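PDB 5HU4: cysteine protease from Listeria monocytogenes, which anchors surface proteins to the cell wall as a transpeptidase, cleaving their C-terminal sorting signals and passing through a thioester intermediate. Local coordinates for residues A2-I7 and L16-G21; T33-Q38 and I98-D103; K70-D75 and N139-S144; T85-I90 and F121-E126. All coordinates share one frame; numbering follows the deposited sequence.

Contact 1. Residues A2-I7 and L16-G21; sequences AVVGSI and LLVFKG
V18 N makes a short hydrogen bond of 2.6 Å to G5 O, the donor lying above the carbonyl plane instead of on a lone pair. V18 O takes one hydrogen bond in turn, from V4 N, almost straight at 2.8 Å (N-H...O 172°). The CA-H of V3 adds a weaker contact to the same oxygen, with V3 CA 3.4 Å from V18 O. The register slips here: V3 sits opposite F19, yet G5 pairs with V18, so that V4 and G5 together face V18 in a beta bulge. I7 and L16 then close a mutual pair of backbone bonds, and at the other end K20 N holds A2 O.

The side chains fall on two faces. With CG1 anti to its backbone N (chi1 -175°), V18 sends that methyl to V4 CG2, 3.6 Å away, while V18 CG2 lies 3.9 Å from I7 CG2. This face turns inward, and Y45, L47 and L73 also pack on V18 or its partners. On the opposite face V3 CG2 lies against the F19 ring at CE2, 3.6 Å away and slanting to the ring plane, and S6 OG lies 3.6 Å from L17 CD2.

This is the N-terminal beta hairpin of the sortase barrel. Backbone bonds fix the register on both flanks of the bulge, while V18 and I7 pack into the apolar interior.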
# COMPACT_ATOMS: atom_id res chain seq x y z
N ALA A 2 -12.25 11.26 -3.44
CA ALA A 2 -12.16 9.83 -3.72
C ALA A 2 -11.29 9.13 -2.68
O ALA A 2 -10.92 7.97 -2.84
CB ALA A 2 -11.60 9.61 -5.12
N VAL A 3 -10.97 9.86 -1.62
CA VAL A 3 -10.14 9.34 -0.54
C VAL A 3 -10.93 8.36 0.34
O VAL A 3 -12.06 8.65 0.73
CB VAL A 3 -9.59 10.47 0.34
CG1 VAL A 3 -8.77 9.92 1.50
CG2 VAL A 3 -8.75 11.43 -0.49
N VAL A 4 -10.33 7.22 0.63
CA VAL A 4 -10.98 6.21 1.47
C VAL A 4 -10.24 6.02 2.79
O VAL A 4 -10.78 5.45 3.73
CB VAL A 4 -11.09 4.86 0.74
CG1 VAL A 4 -12.01 4.97 -0.46
CG2 VAL A 4 -9.72 4.37 0.32
N GLY A 5 -9.00 6.50 2.85
CA GLY A 5 -8.20 6.38 4.05
C GLY A 5 -6.72 6.65 3.83
O GLY A 5 -6.34 7.37 2.90
N SER A 6 -5.88 6.07 4.69
CA SER A 6 -4.44 6.29 4.62
C SER A 6 -3.65 4.99 4.76
O SER A 6 -4.13 4.02 5.34
CB SER A 6 -4.00 7.27 5.70
OG SER A 6 -4.57 8.55 5.49
N ILE A 7 -2.44 4.99 4.21
CA ILE A 7 -1.51 3.89 4.40
C ILE A 7 -0.15 4.44 4.82
O ILE A 7 0.28 5.49 4.33
CB ILE A 7 -1.36 3.03 3.12
CG1 ILE A 7 -0.38 1.87 3.36
CG2 ILE A 7 -0.92 3.87 1.94
CD1 ILE A 7 -0.06 1.08 2.13
N LEU A 16 0.81 8.09 3.02
CA LEU A 16 0.01 8.54 1.88
C LEU A 16 -1.49 8.40 2.10
O LEU A 16 -1.93 7.68 3.00
CB LEU A 16 0.42 7.77 0.62
CG LEU A 16 1.90 7.78 0.25
CD1 LEU A 16 2.17 6.78 -0.86
CD2 LEU A 16 2.34 9.17 -0.16
N LEU A 17 -2.26 9.09 1.27
CA LEU A 17 -3.70 8.93 1.24
C LEU A 17 -4.06 7.78 0.30
O LEU A 17 -3.37 7.54 -0.69
CB LEU A 17 -4.39 10.22 0.78
CG LEU A 17 -4.26 11.44 1.69
CD1 LEU A 17 -4.89 12.66 1.03
CD2 LEU A 17 -4.90 11.17 3.04
N VAL A 18 -5.13 7.07 0.62
CA VAL A 18 -5.58 5.97 -0.24
C VAL A 18 -6.78 6.40 -1.07
O VAL A 18 -7.78 6.90 -0.54
CB VAL A 18 -5.95 4.72 0.58
CG1 VAL A 18 -6.30 3.57 -0.35
CG2 VAL A 18 -4.80 4.34 1.50
N PHE A 19 -6.68 6.21 -2.38
CA PHE A 19 -7.75 6.59 -3.30
C PHE A 19 -8.45 5.35 -3.85
O PHE A 19 -7.85 4.28 -3.94
CB PHE A 19 -7.21 7.45 -4.44
CG PHE A 19 -6.71 8.79 -4.00
CD1 PHE A 19 -5.43 8.94 -3.48
CD2 PHE A 19 -7.51 9.92 -4.11
CE1 PHE A 19 -4.97 10.18 -3.08
CE2 PHE A 19 -7.06 11.16 -3.71
CZ PHE A 19 -5.78 11.29 -3.19
N LYS A 20 -9.71 5.51 -4.23
CA LYS A 20 -10.48 4.41 -4.79
C LYS A 20 -10.31 4.36 -6.31
O LYS A 20 -10.76 5.27 -7.01
CB LYS A 20 -11.96 4.54 -4.41
CG LYS A 20 -12.68 3.22 -4.25
CD LYS A 20 -14.12 3.44 -3.81
CE LYS A 20 -14.67 2.21 -3.09
NZ LYS A 20 -15.99 2.50 -2.45
N GLY A 21 -9.66 3.31 -6.79
CA GLY A 21 -9.48 3.13 -8.22
C GLY A 21 -8.12 3.60 -8.73
O GLY A 21 -7.66 4.68 -8.38

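Contact 2. Residues T33-Q38 and I98-D103; sequences TMRSDQ and IDNTKD
R35 reaches from the loop after strand 31-33 to I98 and N100 in the long loop between strands 78-91 and 105-111, the beta6/beta7 loop of the sortase fold, which in class A sortases flanks the groove for the sorting signal. Its chain starts with CG beside the backbone N (chi1 -49°), runs out, and bends at chi3 (-35°), which turns the guanidinium so that NH1 meets I98 O while NE and NH2 meet D37. On the way R35 CG brushes I98 CG2 at 3.6 Å, the two side chains sliding past each other in opposite directions.

At the end, R35 NH1 gives a bond of 2.9 Å to I98 O, and R35 NH2 meets N100 OD1 at 3.2 Å. Both are bent at the hydrogen; the difference lies at the acceptor, approached nearly along the C=O axis at I98 but from above the amide plane at N100. N100 OD1 also accepts from N44 N of the neighbouring strand. N100 CB lies over one guanidinium face and Q38 CB over the other. D37 holds the group's rotation, gripped side-on, its OD1 by R35 NE and its OD2 by R35 NH2 in a salt bridge. The loop carrying R35 is itself tied by Q38 OE1, which accepts from both M34 N and R35 N.

Beside this polar knot M34 and I98 cross at about a right angle, and both also rest on I109. M34 runs extended to its sulfur, then bends at chi3 (101°), which lays the terminal methyl on I98: M34 CE is 3.7 Å from I98 CD1, with M34 SD 3.8 Å from I98 CG1.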
# COMPACT_ATOMS: atom_id res chain seq x y z
N THR A 33 -6.46 1.82 -4.84
CA THR A 33 -7.04 0.48 -4.85
C THR A 33 -7.05 -0.08 -6.27
O THR A 33 -7.12 0.68 -7.24
CB THR A 33 -8.47 0.48 -4.28
OG1 THR A 33 -9.32 1.26 -5.13
CG2 THR A 33 -8.49 1.06 -2.88
N MET A 34 -6.99 -1.40 -6.39
CA MET A 34 -6.86 -2.03 -7.70
C MET A 34 -8.05 -2.92 -8.07
O MET A 34 -8.21 -3.29 -9.23
CB MET A 34 -5.56 -2.83 -7.77
CG MET A 34 -4.32 -1.95 -7.72
SD MET A 34 -2.78 -2.87 -7.87
CE MET A 34 -2.39 -2.58 -9.60
N ARG A 35 -8.87 -3.26 -7.08
CA ARG A 35 -10.12 -3.95 -7.34
C ARG A 35 -11.29 -3.18 -6.73
O ARG A 35 -11.15 -2.57 -5.67
CB ARG A 35 -10.11 -5.38 -6.80
CG ARG A 35 -8.89 -6.20 -7.18
CD ARG A 35 -9.15 -7.69 -7.00
NE ARG A 35 -10.01 -7.95 -5.85
CZ ARG A 35 -9.56 -8.17 -4.61
NH1 ARG A 35 -8.26 -8.15 -4.37
NH2 ARG A 35 -10.42 -8.40 -3.63
N SER A 36 -12.42 -3.20 -7.42
CA SER A 36 -13.61 -2.49 -6.96
C SER A 36 -14.17 -3.09 -5.67
O SER A 36 -14.89 -2.42 -4.93
CB SER A 36 -14.69 -2.52 -8.05
OG SER A 36 -15.17 -3.84 -8.26
N ASP A 37 -13.81 -4.34 -5.40
CA ASP A 37 -14.45 -5.10 -4.33
C ASP A 37 -13.63 -5.21 -3.05
O ASP A 37 -14.16 -5.62 -2.01
CB ASP A 37 -14.77 -6.51 -4.83
CG ASP A 37 -13.53 -7.37 -5.00
OD1 ASP A 37 -12.84 -7.23 -6.03
OD2 ASP A 37 -13.25 -8.18 -4.09
N GLN A 38 -12.35 -4.87 -3.11
CA GLN A 38 -11.44 -5.10 -1.99
C GLN A 38 -11.86 -4.36 -0.72
O GLN A 38 -12.35 -3.23 -0.78
CB GLN A 38 -10.00 -4.73 -2.38
CG GLN A 38 -9.76 -3.25 -2.60
CD GLN A 38 -8.36 -2.97 -3.15
OE1 GLN A 38 -8.08 -3.23 -4.32
NE2 GLN A 38 -7.49 -2.46 -2.29
N ILE A 98 -2.90 -9.49 -7.70
CA ILE A 98 -3.98 -8.55 -7.40
C ILE A 98 -5.20 -9.29 -6.85
O ILE A 98 -5.94 -8.75 -6.02
CB ILE A 98 -4.35 -7.73 -8.66
CG1 ILE A 98 -3.47 -6.48 -8.76
CG2 ILE A 98 -5.81 -7.33 -8.67
CD1 ILE A 98 -2.89 -6.25 -10.13
N ASP A 99 -5.38 -10.53 -7.29
CA ASP A 99 -6.52 -11.36 -6.89
C ASP A 99 -6.68 -11.48 -5.38
O ASP A 99 -5.70 -11.47 -4.63
CB ASP A 99 -6.38 -12.76 -7.49
CG ASP A 99 -6.20 -12.73 -9.00
OD1 ASP A 99 -6.74 -11.81 -9.64
OD2 ASP A 99 -5.54 -13.64 -9.53
N ASN A 100 -7.93 -11.59 -4.94
CA ASN A 100 -8.24 -11.75 -3.52
C ASN A 100 -7.72 -13.07 -2.97
O ASN A 100 -7.53 -14.03 -3.72
CB ASN A 100 -9.75 -11.65 -3.30
CG ASN A 100 -10.12 -11.49 -1.84
OD1 ASN A 100 -9.83 -10.46 -1.23
ND2 ASN A 100 -10.76 -12.50 -1.28
N THR A 101 -7.48 -13.11 -1.67
CA THR A 101 -6.97 -14.31 -1.03
C THR A 101 -7.81 -14.69 0.19
O THR A 101 -8.65 -13.91 0.63
CB THR A 101 -5.50 -14.14 -0.59
OG1 THR A 101 -5.38 -12.99 0.25
CG2 THR A 101 -4.59 -13.98 -1.81
N LYS A 102 -7.59 -15.89 0.71
CA LYS A 102 -8.33 -16.34 1.89
C LYS A 102 -7.73 -15.73 3.14
O LYS A 102 -8.44 -15.33 4.06
CB LYS A 102 -8.32 -17.87 1.99
CG LYS A 102 -9.19 -18.59 0.95
CD LYS A 102 -10.13 -17.64 0.22
CE LYS A 102 -11.53 -18.21 0.07
NZ LYS A 102 -12.49 -17.17 -0.40
N ASP A 103 -6.40 -15.65 3.17
CA ASP A 103 -5.69 -14.98 4.24
C ASP A 103 -5.84 -13.47 4.11
O ASP A 103 -5.91 -12.94 3.00
CB ASP A 103 -4.21 -15.36 4.22
CG ASP A 103 -3.53 -14.99 2.91
OD1 ASP A 103 -3.84 -15.63 1.88
OD2 ASP A 103 -2.70 -14.07 2.91

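Contact 3. Residues K70-D75 and N139-S144; sequences KIYLTD and NKYFPS
Y72 and Y141 stack face to face, ring centroids 3.8 Å apart and planes 17° from parallel. The rings are slightly displaced, Y141 CD1 over the centre of Y72 and Y72 CE1 over the centre of Y141, and the tightest approach is Y72 CZ to Y141 CE1 at 3.3 Å. The hydroxyls leave on the same side of the pair, Y72 OH 3.7 Å from Y141 OH.

A CH-pi contact follows. T74 CG2 stands over the F142 ring, 3.7 Å from its centroid and 21° off the normal. The methyl is there because T74 OG1 takes the place anti to the backbone N (chi1 -171°), turning that hydroxyl to N78 O and leaving CG2 on the ring side. Y141 CB lies toward the rim of the opposite face.

Edge packing completes the set: F142 points its rim at the strand backbone, with F142 CE1 3.4 Å from Y72 O and L73 N near the ring plane, and F142 CZ rests 3.7 Å from Y72 CB.

The C-terminal helix 135-141 and the residue that leaves it, F142, are thus laid on strand 70-74, which lies between strands 3-9 and 78-91, well away from the active site. No hydrogen bond crosses between the two segments, so this contact rests on ring stacking and apolar packing.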
# COMPACT_ATOMS: atom_id res chain seq x y z
N LYS A 70 6.43 -3.18 9.39
CA LYS A 70 5.00 -3.01 9.59
C LYS A 70 4.40 -2.11 8.51
O LYS A 70 5.00 -1.11 8.11
CB LYS A 70 4.72 -2.42 10.97
CG LYS A 70 5.35 -3.18 12.13
CD LYS A 70 4.93 -4.64 12.14
CE LYS A 70 5.21 -5.27 13.50
NZ LYS A 70 5.71 -6.66 13.38
N ILE A 71 3.20 -2.47 8.05
CA ILE A 71 2.43 -1.61 7.17
C ILE A 71 1.13 -1.24 7.86
O ILE A 71 0.38 -2.12 8.31
CB ILE A 71 2.12 -2.28 5.82
CG1 ILE A 71 3.42 -2.73 5.14
CG2 ILE A 71 1.35 -1.33 4.92
CD1 ILE A 71 3.19 -3.54 3.88
N TYR A 72 0.85 0.06 7.96
CA TYR A 72 -0.35 0.52 8.65
C TYR A 72 -1.38 1.05 7.66
O TYR A 72 -1.06 1.86 6.79
CB TYR A 72 0.01 1.58 9.69
CG TYR A 72 0.91 1.04 10.77
CD1 TYR A 72 0.39 0.39 11.88
CD2 TYR A 72 2.29 1.19 10.69
CE1 TYR A 72 1.21 -0.11 12.87
CE2 TYR A 72 3.12 0.70 11.68
CZ TYR A 72 2.57 0.05 12.76
OH TYR A 72 3.39 -0.44 13.75
N LEU A 73 -2.61 0.59 7.82
CA LEU A 73 -3.70 0.95 6.93
C LEU A 73 -4.92 1.34 7.75
O LEU A 73 -5.21 0.70 8.76
CB LEU A 73 -4.03 -0.21 5.99
CG LEU A 73 -5.11 -0.03 4.93
CD1 LEU A 73 -4.68 1.00 3.89
CD2 LEU A 73 -5.43 -1.36 4.27
N THR A 74 -5.63 2.38 7.33
CA THR A 74 -6.81 2.81 8.07
C THR A 74 -7.90 3.38 7.17
O THR A 74 -7.63 3.96 6.12
CB THR A 74 -6.44 3.87 9.14
OG1 THR A 74 -7.58 4.12 9.98
CG2 THR A 74 -6.00 5.18 8.48
N ASP A 75 -9.14 3.18 7.59
CA ASP A 75 -10.30 3.77 6.93
C ASP A 75 -10.87 4.86 7.83
O ASP A 75 -12.01 5.29 7.67
CB ASP A 75 -11.36 2.71 6.62
CG ASP A 75 -11.65 1.81 7.81
OD1 ASP A 75 -11.25 2.15 8.95
OD2 ASP A 75 -12.30 0.75 7.61
N ASN A 139 -2.43 9.93 14.90
CA ASN A 139 -1.33 10.88 14.90
C ASN A 139 0.04 10.21 14.98
O ASN A 139 1.05 10.80 14.60
CB ASN A 139 -1.48 11.87 16.06
CG ASN A 139 -2.27 13.11 15.67
OD1 ASN A 139 -3.48 13.18 15.86
ND2 ASN A 139 -1.57 14.09 15.11
N LYS A 140 0.08 8.98 15.49
CA LYS A 140 1.34 8.26 15.62
C LYS A 140 1.77 7.63 14.29
O LYS A 140 2.91 7.79 13.86
CB LYS A 140 1.25 7.18 16.69
CG LYS A 140 2.61 6.73 17.22
CD LYS A 140 2.55 5.35 17.84
CE LYS A 140 3.89 4.97 18.44
NZ LYS A 140 5.02 5.36 17.56
N TYR A 141 0.84 6.92 13.66
CA TYR A 141 1.17 6.17 12.45
C TYR A 141 0.83 6.92 11.17
O TYR A 141 1.45 6.71 10.14
CB TYR A 141 0.46 4.81 12.47
CG TYR A 141 0.94 3.92 13.59
CD1 TYR A 141 2.26 3.50 13.65
CD2 TYR A 141 0.07 3.49 14.58
CE1 TYR A 141 2.71 2.69 14.67
CE2 TYR A 141 0.51 2.67 15.61
CZ TYR A 141 1.83 2.28 15.65
OH TYR A 141 2.27 1.47 16.66
N PHE A 142 -0.15 7.81 11.24
CA PHE A 142 -0.49 8.64 10.10
C PHE A 142 -0.38 10.13 10.44
O PHE A 142 -1.39 10.83 10.46
CB PHE A 142 -1.91 8.32 9.61
CG PHE A 142 -2.16 6.85 9.45
CD1 PHE A 142 -1.75 6.18 8.30
CD2 PHE A 142 -2.81 6.13 10.44
CE1 PHE A 142 -1.98 4.83 8.15
CE2 PHE A 142 -3.04 4.77 10.29
CZ PHE A 142 -2.62 4.13 9.15
N PRO A 143 0.84 10.61 10.70
CA PRO A 143 1.00 11.99 11.19
C PRO A 143 0.98 13.02 10.07
O PRO A 143 1.15 12.67 8.90
CB PRO A 143 2.37 11.95 11.87
CG PRO A 143 3.13 10.96 11.06
CD PRO A 143 2.14 9.91 10.63
N SER A 144 0.71 14.27 10.37
CA SER A 144 0.40 15.25 9.36
C SER A 144 1.50 15.81 8.46
O SER A 144 2.61 15.36 8.44
CB SER A 144 -0.36 16.43 9.99
OG SER A 144 -1.74 16.39 9.76

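Contact 4. Residues T85-I90 and F121-E126; sequences TETKTI and FVAVGE
Backbone hydrogen bonds come first. V122 N reaches K88 O at 2.6 Å, K88 N returns to V122 O, and V124 N binds E86 O at 2.8 Å, all between antiparallel strands. Beyond them V124 O takes two donors, T85 N at 2.8 Å and the longer E86 N at 3.3 Å. Two residues thus face one, a classic beta bulge. Between the bonded pairs the CA-H groups of T87, A123 and F121 point at carbonyl oxygens across the way.

Apolar packing lies on both faces. On one, the stems of E86 and K88 run alongside V124 and V122, with E86 CG 3.6 Å from V124 CB, while I90 CD1 touches V122 CG2. On the other, F121 has CG anti to its backbone N (chi1 -178°), which lays the ring forward along its own strand, toward A123 and T87, and F121 CZ comes 3.7 Å from T87 CB. A polar atom also meets this ring: K88 O lies over one of its faces.

The charged pair sits over the valines. K88 NZ meets E86 OE2 at 2.8 Å from above the carboxylate plane, a salt bridge within one strand that bridges the ends of both stems.

Such paired long strands, 78-91 and 119-132, belong to the wall of the sortase beta barrel; F121's side chain lies about 7 Å from that of C111, the acyl-thioester cysteine.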
# COMPACT_ATOMS: atom_id res chain seq x y z
N THR A 85 5.90 -9.97 4.67
CA THR A 85 6.36 -11.35 4.71
C THR A 85 7.06 -11.75 3.42
O THR A 85 7.83 -12.72 3.40
CB THR A 85 5.19 -12.32 4.96
OG1 THR A 85 4.18 -12.14 3.96
CG2 THR A 85 4.59 -12.07 6.33
N GLU A 86 6.81 -11.02 2.34
CA GLU A 86 7.48 -11.31 1.07
C GLU A 86 7.67 -10.05 0.23
O GLU A 86 6.80 -9.19 0.16
CB GLU A 86 6.70 -12.38 0.29
CG GLU A 86 5.81 -11.88 -0.83
CD GLU A 86 5.05 -13.00 -1.52
OE1 GLU A 86 4.07 -13.50 -0.94
OE2 GLU A 86 5.44 -13.38 -2.65
N THR A 87 8.85 -9.95 -0.37
CA THR A 87 9.17 -8.87 -1.31
C THR A 87 9.70 -9.49 -2.59
O THR A 87 10.55 -10.38 -2.54
CB THR A 87 10.21 -7.89 -0.73
OG1 THR A 87 11.41 -8.60 -0.42
CG2 THR A 87 9.68 -7.22 0.53
N LYS A 88 9.20 -9.04 -3.73
CA LYS A 88 9.56 -9.66 -5.00
C LYS A 88 9.44 -8.72 -6.19
O LYS A 88 8.76 -7.70 -6.12
CB LYS A 88 8.69 -10.90 -5.23
CG LYS A 88 7.20 -10.59 -5.33
CD LYS A 88 6.37 -11.86 -5.42
CE LYS A 88 4.89 -11.57 -5.27
NZ LYS A 88 4.09 -12.81 -5.09
N THR A 89 10.12 -9.07 -7.27
CA THR A 89 10.00 -8.36 -8.53
C THR A 89 9.34 -9.26 -9.57
O THR A 89 9.80 -10.38 -9.80
CB THR A 89 11.36 -7.88 -9.06
OG1 THR A 89 12.00 -7.07 -8.06
CG2 THR A 89 11.19 -7.07 -10.33
N ILE A 90 8.26 -8.79 -10.17
CA ILE A 90 7.52 -9.58 -11.15
C ILE A 90 7.31 -8.81 -12.45
O ILE A 90 7.52 -7.60 -12.50
CB ILE A 90 6.14 -10.01 -10.61
CG1 ILE A 90 5.26 -8.79 -10.36
CG2 ILE A 90 6.30 -10.82 -9.33
CD1 ILE A 90 3.82 -9.13 -10.03
N PHE A 121 7.75 -4.11 -8.62
CA PHE A 121 8.17 -4.56 -7.30
C PHE A 121 6.93 -4.78 -6.44
O PHE A 121 6.04 -3.93 -6.39
CB PHE A 121 9.11 -3.55 -6.64
CG PHE A 121 9.61 -3.99 -5.29
CD1 PHE A 121 8.93 -3.64 -4.14
CD2 PHE A 121 10.76 -4.75 -5.18
CE1 PHE A 121 9.39 -4.04 -2.89
CE2 PHE A 121 11.22 -5.16 -3.93
CZ PHE A 121 10.53 -4.80 -2.79
N VAL A 122 6.88 -5.92 -5.76
CA VAL A 122 5.72 -6.27 -4.95
C VAL A 122 6.11 -6.55 -3.51
O VAL A 122 7.07 -7.27 -3.24
CB VAL A 122 4.99 -7.50 -5.53
CG1 VAL A 122 3.72 -7.78 -4.74
CG2 VAL A 122 4.66 -7.28 -6.99
N ALA A 123 5.35 -5.97 -2.58
CA ALA A 123 5.53 -6.24 -1.16
C ALA A 123 4.23 -6.74 -0.55
O ALA A 123 3.21 -6.05 -0.58
CB ALA A 123 6.01 -4.99 -0.44
N VAL A 124 4.27 -7.95 -0.00
CA VAL A 124 3.09 -8.56 0.61
C VAL A 124 3.22 -8.59 2.13
O VAL A 124 4.27 -8.98 2.66
CB VAL A 124 2.85 -9.99 0.08
CG1 VAL A 124 1.78 -10.70 0.90
CG2 VAL A 124 2.46 -9.95 -1.39
N GLY A 125 2.16 -8.18 2.82
CA GLY A 125 2.15 -8.21 4.27
C GLY A 125 0.91 -8.89 4.82
O GLY A 125 -0.21 -8.58 4.40
N GLU A 126 1.11 -9.81 5.75
CA GLU A 126 -0.01 -10.51 6.39
C GLU A 126 -0.57 -9.69 7.55
O GLU A 126 0.18 -9.06 8.30
CB GLU A 126 0.43 -11.89 6.88
CG GLU A 126 0.96 -12.80 5.80
CD GLU A 126 -0.12 -13.25 4.83
OE1 GLU A 126 -1.29 -13.36 5.25
OE2 GLU A 126 0.20 -13.49 3.65
O HOH W 1 3.36 -14.13 2.83

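How the contacts relate
From the N terminus, contact 1 closes the short hairpin loop between strands 3-9 and 14-19 and is complete before the others open. Contact 2 then spans 33-38 to 98-103. Both contacts 3 and 4 cross it, each beginning inside its span and ending beyond. Contact 4, 85-90 with 121-126, is nested within the large loop that contact 3 closes between strand 70-74 and the C-terminal helix. Contact 1 meets contact 2 through hydrogen bonds of T33 N with F19 O and T33 OG1 with G21 N, and meets contact 3 where S6 O accepts from T74 N. Together they link the hairpin, the loops 33-38 and 98-103, the long strand pair and the C-terminal tail around one barrel.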